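Local coordinates for protein acylphosphatase (Coxiella burnetii, PDB 3TRG) that catalyses the hydrolysis of acyl phosphates to a carboxylate and inorganic phosphate, as a small acylphosphatase of the ferredoxin-like alpha/beta fold, at residues E11-H15 with E86-E90; Q39-W43 with V55-E59. All blocks are in the same frame, centred on the assembly; numbering follows the deposited sequence.

Contact 1: E11-H15 with E86-E90. With EDO (1,2-ethanediol), chain C.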
ATOM      1  N   GLU A  11       0.106  15.810   0.414  1.00 10.31           N
ATOM      2  CA  GLU A  11       0.185  14.431  -0.060  1.00  9.77           C
ATOM      3  C   GLU A  11       1.611  14.018  -0.398  1.00  9.46           C
ATOM      4  O   GLU A  11       2.451  14.850  -0.749  1.00 10.58           O
ATOM      5  CB  GLU A  11      -0.742  14.218  -1.262  1.00 12.26           C
ATOM      6  CG  GLU A  11      -2.194  14.550  -0.950  1.00 11.41           C
ATOM      7  CD  GLU A  11      -3.109  14.483  -2.159  1.00 16.72           C
ATOM      8  OE1 GLU A  11      -2.649  14.099  -3.255  1.00 20.38           O
ATOM      9  OE2 GLU A  11      -4.296  14.825  -2.006  1.00 17.70           O
ATOM     10  N   THR A  12       1.880  12.725  -0.276  1.00  7.13           N
ATOM     11  CA  THR A  12       3.150  12.184  -0.731  1.00  8.40           C
ATOM     12  C   THR A  12       2.941  10.747  -1.190  1.00  7.96           C
ATOM     13  O   THR A  12       1.813  10.271  -1.248  1.00  8.44           O
ATOM     14  CB  THR A  12       4.225  12.249   0.377  1.00  9.16           C
ATOM     15  OG1 THR A  12       5.512  11.973  -0.186  1.00  9.49           O
ATOM     16  CG2 THR A  12       3.910  11.250   1.490  1.00  9.52           C
ATOM     17  N   CYS A  13       4.025  10.059  -1.521  1.00  8.37           N
ATOM     18  CA  CYS A  13       3.937   8.671  -1.948  1.00  6.24           C
ATOM     19  C   CYS A  13       4.950   7.827  -1.188  1.00  6.71           C
ATOM     20  O   CYS A  13       6.025   8.315  -0.817  1.00  7.20           O
ATOM     21  CB  CYS A  13       4.226   8.543  -3.446  1.00  7.44           C
ATOM     22  SG  CYS A  13       3.031   9.311  -4.549  1.00  7.60           S
ATOM     23  N   ILE A  14       4.606   6.560  -0.969  1.00  6.37           N
ATOM     24  CA  ILE A  14       5.544   5.602  -0.391  1.00  5.69           C
ATOM     25  C   ILE A  14       5.599   4.334  -1.242  1.00  8.06           C
ATOM     26  O   ILE A  14       4.658   4.032  -1.984  1.00  8.13           O
ATOM     27  CB  ILE A  14       5.182   5.227   1.070  1.00  6.16           C
ATOM     28  CG1 ILE A  14       3.845   4.482   1.129  1.00  9.22           C
ATOM     29  CG2 ILE A  14       5.176   6.471   1.966  1.00  7.48           C
ATOM     30  CD1 ILE A  14       3.575   3.825   2.483  1.00 10.35           C
ATOM     31  N   HIS A  15       6.705   3.608  -1.127  1.00  6.36           N
ATOM     32  CA  HIS A  15       6.863   2.299  -1.740  1.00  6.21           C
ATOM     33  C   HIS A  15       7.041   1.290  -0.609  1.00  8.08           C
ATOM     34  O   HIS A  15       7.741   1.566   0.364  1.00  8.98           O
ATOM     35  CB  HIS A  15       8.083   2.300  -2.661  1.00  8.88           C
ATOM     36  CG  HIS A  15       8.384   0.968  -3.275  1.00  8.95           C
ATOM     37  ND1 HIS A  15       9.387   0.146  -2.808  1.00 12.34           N
ATOM     38  CD2 HIS A  15       7.820   0.318  -4.321  1.00  7.84           C
ATOM     39  CE1 HIS A  15       9.429  -0.953  -3.542  1.00 13.49           C
ATOM     40  NE2 HIS A  15       8.488  -0.873  -4.467  1.00  9.91           N
ATOM     41  N   GLU A  86       9.420   6.625   1.816  1.00  8.20           N
ATOM     42  CA  GLU A  86       8.820   7.679   1.025  1.00  8.81           C
ATOM     43  C   GLU A  86       9.596   7.790  -0.285  1.00  7.01           C
ATOM     44  O   GLU A  86      10.817   7.591  -0.312  1.00  9.18           O
ATOM     45  CB  GLU A  86       8.874   8.997   1.793  1.00  7.91           C
ATOM     46  CG  GLU A  86       8.128  10.119   1.125  1.00  8.67           C
ATOM     47  CD  GLU A  86       8.177  11.398   1.931  1.00  9.66           C
ATOM     48  OE1 GLU A  86       8.973  11.472   2.895  1.00 10.33           O
ATOM     49  OE2 GLU A  86       7.422  12.335   1.596  1.00 10.99           O
ATOM     50  N   ILE A  87       8.889   8.094  -1.370  1.00  7.19           N
ATOM     51  CA  ILE A  87       9.508   8.166  -2.687  1.00  6.56           C
ATOM     52  C   ILE A  87       9.187   9.474  -3.416  1.00  7.21           C
ATOM     53  O   ILE A  87       8.319  10.249  -2.996  1.00  8.32           O
ATOM     54  CB  ILE A  87       9.083   6.970  -3.583  1.00  7.57           C
ATOM     55  CG1 ILE A  87       7.560   6.934  -3.760  1.00  7.11           C
ATOM     56  CG2 ILE A  87       9.596   5.640  -3.005  1.00  8.02           C
ATOM     57  CD1 ILE A  87       7.089   5.875  -4.761  1.00 10.48           C
ATOM     58  N   VAL A  88       9.899   9.707  -4.515  1.00  7.55           N
ATOM     59  CA  VAL A  88       9.549  10.767  -5.449  1.00  6.62           C
ATOM     60  C   VAL A  88       8.090  10.583  -5.859  1.00  7.27           C
ATOM     61  O   VAL A  88       7.679   9.483  -6.242  1.00  9.26           O
ATOM     62  CB  VAL A  88      10.446  10.695  -6.698  1.00  6.72           C
ATOM     63  CG1 VAL A  88       9.985  11.704  -7.765  1.00  6.98           C
ATOM     64  CG2 VAL A  88      11.909  10.914  -6.309  1.00  7.11           C
ATOM     65  N   VAL A  89       7.309  11.655  -5.783  1.00  7.45           N
ATOM     66  CA  VAL A  89       5.877  11.562  -6.042  1.00  7.17           C
ATOM     67  C   VAL A  89       5.565  11.095  -7.467  1.00  8.51           C
ATOM     68  O   VAL A  89       6.207  11.524  -8.430  1.00 10.58           O
ATOM     69  CB  VAL A  89       5.161  12.889  -5.713  1.00 10.37           C
ATOM     70  CG1 VAL A  89       3.789  12.953  -6.376  1.00 15.60           C
ATOM     71  CG2 VAL A  89       5.044  13.047  -4.197  1.00 13.61           C
ATOM     72  N   GLU A  90       4.594  10.192  -7.568  1.00  8.58           N
ATOM     73  CA  GLU A  90       4.075   9.706  -8.841  1.00 11.63           C
ATOM     74  C   GLU A  90       2.576   9.998  -8.886  1.00 12.36           C
ATOM     75  O   GLU A  90       1.902   9.970  -7.857  1.00 12.91           O
ATOM     76  CB  GLU A  90       4.334   8.198  -8.981  1.00 11.06           C
ATOM     77  CG  GLU A  90       5.807   7.817  -8.892  1.00 12.41           C
ATOM     78  CD  GLU A  90       6.053   6.313  -8.880  1.00 19.49           C
ATOM     79  OE1 GLU A  90       5.088   5.537  -9.007  1.00 19.34           O
ATOM     80  OE2 GLU A  90       7.222   5.903  -8.743  1.00 18.78           O
TER
HETATM   81  C1  EDO C  97      11.031   0.204   0.520  1.00 24.86           C
HETATM   82  O1  EDO C  97      11.142   0.715  -0.816  1.00 19.18           O
HETATM   83  C2  EDO C  97      10.382  -1.171   0.476  1.00 30.06           C
HETATM   84  O2  EDO C  97      11.242  -2.100  -0.188  1.00 29.85           O
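Thr12 and Glu86 meet in a short side-chain hydrogen bond between neighbouring antiparallel strands: Thr12 OG1 donates to Glu86 OE2 over 2.6 Å. The hydroxyl approaches the anti lone pair of the carboxylate, the one pointing away from OE1, and the two side chains cross at about a right angle. Glu86 reaches this far because its chain is fully extended, CG lying anti to the backbone N (chi1 -173°), which also lays CG against Cys13 O at 3.4 Å. Equally unusual, Cys13 N is buried here without a hydrogen-bond partner.

Ile87 N donates to Cys13 O over 2.9 Å, and Ile14 and Glu86 form the adjoining non-hydrogen-bonded pair. Toward Val89 the chain turns across Cys13, the two segments running 104° apart end to end, and side chains make the contact. Ile87 CG1 packs on Cys13 CB at 3.7 Å and its CG2 reaches His15 CB. Val89 sets CG1 near Cys13 SG, which is joined in a disulfide to Cys57, and CG2 4.0 Å from Thr12 CA.

Beyond Ile87, His15 ND1 donates a nearly straight, in-plane bond of 2.7 Å to O1 of an ethanediol, probably from the crystallisation liquor, while NE2 is held by Glu53. The contact joins outermost strand 78-87 to strand 11-19. Thr12 and Ile14 lean on helix 60-69, whereas His15 and Ile87 touch Val55 of strand 52-57 on the other face of the sheet.

Contact 2: Q39-W43 with V55-E59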
ATOM      1  N   GLN A  39      -8.672   6.715   0.783  1.00 11.45           N
ATOM      2  CA  GLN A  39      -8.494   7.696  -0.285  1.00  9.40           C
ATOM      3  C   GLN A  39      -7.047   7.804  -0.756  1.00  9.75           C
ATOM      4  O   GLN A  39      -6.516   8.909  -0.930  1.00 10.98           O
ATOM      5  CB  GLN A  39      -9.010   9.074   0.146  1.00 10.58           C
ATOM      6  CG  GLN A  39     -10.489   9.084   0.498  1.00 15.82           C
ATOM      7  CD  GLN A  39     -11.070  10.484   0.531  1.00 29.81           C
ATOM      8  OE1 GLN A  39     -10.889  11.267  -0.405  1.00 33.10           O
ATOM      9  NE2 GLN A  39     -11.771  10.809   1.611  1.00 35.31           N
ATOM     10  N   LEU A  40      -6.425   6.646  -0.961  1.00  8.04           N
ATOM     11  CA  LEU A  40      -5.073   6.575  -1.494  1.00  7.75           C
ATOM     12  C   LEU A  40      -5.121   6.056  -2.922  1.00  8.70           C
ATOM     13  O   LEU A  40      -6.047   5.329  -3.299  1.00  9.54           O
ATOM     14  CB  LEU A  40      -4.217   5.637  -0.639  1.00  7.70           C
ATOM     15  CG  LEU A  40      -4.010   6.050   0.820  1.00  7.78           C
ATOM     16  CD1 LEU A  40      -3.319   4.934   1.590  1.00  8.47           C
ATOM     17  CD2 LEU A  40      -3.209   7.338   0.893  1.00 10.19           C
ATOM     18  N   THR A  41      -4.116   6.431  -3.709  1.00  7.51           N
ATOM     19  CA  THR A  41      -3.970   5.946  -5.077  1.00  8.83           C
ATOM     20  C   THR A  41      -2.641   5.207  -5.216  1.00 10.38           C
ATOM     21  O   THR A  41      -1.808   5.238  -4.312  1.00  9.05           O
ATOM     22  CB  THR A  41      -4.022   7.101  -6.083  1.00 10.63           C
ATOM     23  OG1 THR A  41      -2.964   8.025  -5.799  1.00 10.39           O
ATOM     24  CG2 THR A  41      -5.361   7.824  -5.993  1.00 12.20           C
ATOM     25  N   GLY A  42      -2.448   4.531  -6.342  1.00  7.38           N
ATOM     26  CA  GLY A  42      -1.244   3.745  -6.533  1.00  7.51           C
ATOM     27  C   GLY A  42      -1.547   2.356  -7.057  1.00  7.62           C
ATOM     28  O   GLY A  42      -2.474   2.172  -7.846  1.00  7.97           O
ATOM     29  N   TRP A  43      -0.759   1.377  -6.627  1.00  8.79           N
ATOM     30  CA  TRP A  43      -0.906   0.019  -7.144  1.00  7.35           C
ATOM     31  C   TRP A  43      -0.336  -1.027  -6.192  1.00  8.64           C
ATOM     32  O   TRP A  43       0.464  -0.714  -5.305  1.00  7.61           O
ATOM     33  CB  TRP A  43      -0.240  -0.110  -8.522  1.00  7.13           C
ATOM     34  CG  TRP A  43       1.218   0.281  -8.545  1.00  7.37           C
ATOM     35  CD1 TRP A  43       1.736   1.495  -8.906  1.00  8.58           C
ATOM     36  CD2 TRP A  43       2.339  -0.547  -8.196  1.00  6.32           C
ATOM     37  NE1 TRP A  43       3.111   1.469  -8.803  1.00  8.46           N
ATOM     38  CE2 TRP A  43       3.504   0.231  -8.370  1.00  8.90           C
ATOM     39  CE3 TRP A  43       2.469  -1.866  -7.757  1.00  6.91           C
ATOM     40  CZ2 TRP A  43       4.783  -0.270  -8.117  1.00  9.10           C
ATOM     41  CZ3 TRP A  43       3.741  -2.364  -7.509  1.00  8.68           C
ATOM     42  CH2 TRP A  43       4.880  -1.566  -7.689  1.00 10.21           C
ATOM     43  N   VAL A  55       2.794   0.730  -4.212  1.00  5.64           N
ATOM     44  CA  VAL A  55       3.011   2.161  -4.092  1.00  5.67           C
ATOM     45  C   VAL A  55       1.685   2.776  -3.661  1.00  6.25           C
ATOM     46  O   VAL A  55       0.624   2.437  -4.200  1.00  7.92           O
ATOM     47  CB  VAL A  55       3.460   2.779  -5.429  1.00  5.82           C
ATOM     48  CG1 VAL A  55       3.347   4.303  -5.383  1.00  7.57           C
ATOM     49  CG2 VAL A  55       4.896   2.352  -5.757  1.00  6.87           C
ATOM     50  N   ALA A  56       1.736   3.654  -2.666  1.00  7.02           N
ATOM     51  CA  ALA A  56       0.533   4.313  -2.177  1.00  8.12           C
ATOM     52  C   ALA A  56       0.785   5.810  -2.088  1.00  7.78           C
ATOM     53  O   ALA A  56       1.809   6.237  -1.552  1.00  7.62           O
ATOM     54  CB  ALA A  56       0.134   3.757  -0.825  1.00  7.49           C
ATOM     55  N   CYS A  57      -0.149   6.595  -2.621  1.00  5.74           N
ATOM     56  CA  CYS A  57      -0.034   8.047  -2.645  1.00  6.54           C
ATOM     57  C   CYS A  57      -1.296   8.671  -2.077  1.00  8.79           C
ATOM     58  O   CYS A  57      -2.408   8.201  -2.341  1.00  8.03           O
ATOM     59  CB  CYS A  57       0.142   8.552  -4.079  1.00  5.76           C
ATOM     60  SG  CYS A  57       1.589   7.925  -4.953  1.00  7.18           S
ATOM     61  N   GLY A  58      -1.118   9.740  -1.311  1.00  6.76           N
ATOM     62  CA  GLY A  58      -2.235  10.495  -0.784  1.00  7.74           C
ATOM     63  C   GLY A  58      -1.829  11.208   0.489  1.00 10.15           C
ATOM     64  O   GLY A  58      -0.645  11.460   0.720  1.00  9.00           O
ATOM     65  N   GLU A  59      -2.809  11.535   1.319  1.00  9.52           N
ATOM     66  CA  GLU A  59      -2.530  12.246   2.560  1.00  9.82           C
ATOM     67  C   GLU A  59      -1.729  11.378   3.527  1.00  8.35           C
ATOM     68  O   GLU A  59      -1.885  10.158   3.554  1.00  8.84           O
ATOM     69  CB  GLU A  59      -3.833  12.754   3.173  1.00  9.93           C
ATOM     70  CG  GLU A  59      -4.475  13.810   2.284  1.00 13.04           C
ATOM     71  CD  GLU A  59      -5.648  14.514   2.923  1.00 19.83           C
ATOM     72  OE1 GLU A  59      -6.210  13.982   3.901  1.00 19.20           O
ATOM     73  OE2 GLU A  59      -6.001  15.612   2.443  1.00 21.36           O
TER
HETATM   74  O   HOH W   1      -5.554  10.766   0.890  0.99 12.71           O
HETATM   75  O   HOH W   2      -3.652  10.487  -4.577  0.84 14.37           O
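Thr41 and Cys57, with Trp43 and Val55, are the hydrogen-bonded pairs of an antiparallel beta hairpin, strands 41-46 and 52-57, in the sheet of the acylphosphatase fold. Each pair exchanges two backbone hydrogen bonds. Thr41 N donates to Cys57 O over 2.8 Å. In return, Cys57 N donates to Thr41 O over 2.7 Å. Between Trp43 and Val55 both are 3.0 Å, from Trp43 N to Val55 O and from Val55 N to Trp43 O. At the intervening Gly42-Ala56 pair, CA-H...O contacts add to them. Gly42, with positive phi, has no side chain, and its CA lies 3.3 Å from Val55 O; Ala56 CA likewise meets Thr41 O.

Apolar contacts occupy both faces. The indole of Trp43 folds back over Val55, its CG placed between the backbone N and carbonyl carbon (chi1 56°). Val55 CB then sits over the face of the five-membered ring in a CH-pi contact, 4.0 Å from its centroid, and Val55 CG2 touches Trp43 CZ2 at 3.5 Å. Tyr92 meets the same indole, and Arg98 makes a cation-pi contact with it. On the face toward helix 60-69, Leu40 rests CD2 against Gly58 CA and packs with Ala56 on Leu66.

Water completes the open end of the hairpin, where a Schellman motif at Gln39 finishes helix 27-37 and Glu59 stands at the N-cap position of helix 60-69. One molecule donates to Gln39 O and accepts from Glu59 N, tying one helix end to the other helix start. A second is 2.8 Å from Thr41 OG1 and gives a weak bond to Cys57 O.

In the fold
Contacts 1 and 2 lie about 8 Å apart between centres and are stitched together where strands 11-19 and 52-57 run side by side. The disulfide Cys13 SG-Cys57 SG, 2.0 Å long, joins them covalently, and Ile14 N probably hydrogen-bonds to Ala56 O at 2.9 Å on the adjoining strand positions. Glu90 O also packs 3.6 Å from Cys57 SG, so the chain leaving the edge strand lies against the disulfide. Contact 2 is nearer the predicted catalytic residues: the Trp43 side chain is about 8 Å from that of Arg28 and about 10 Å from that of Asn46. Contact 1 lies away from them.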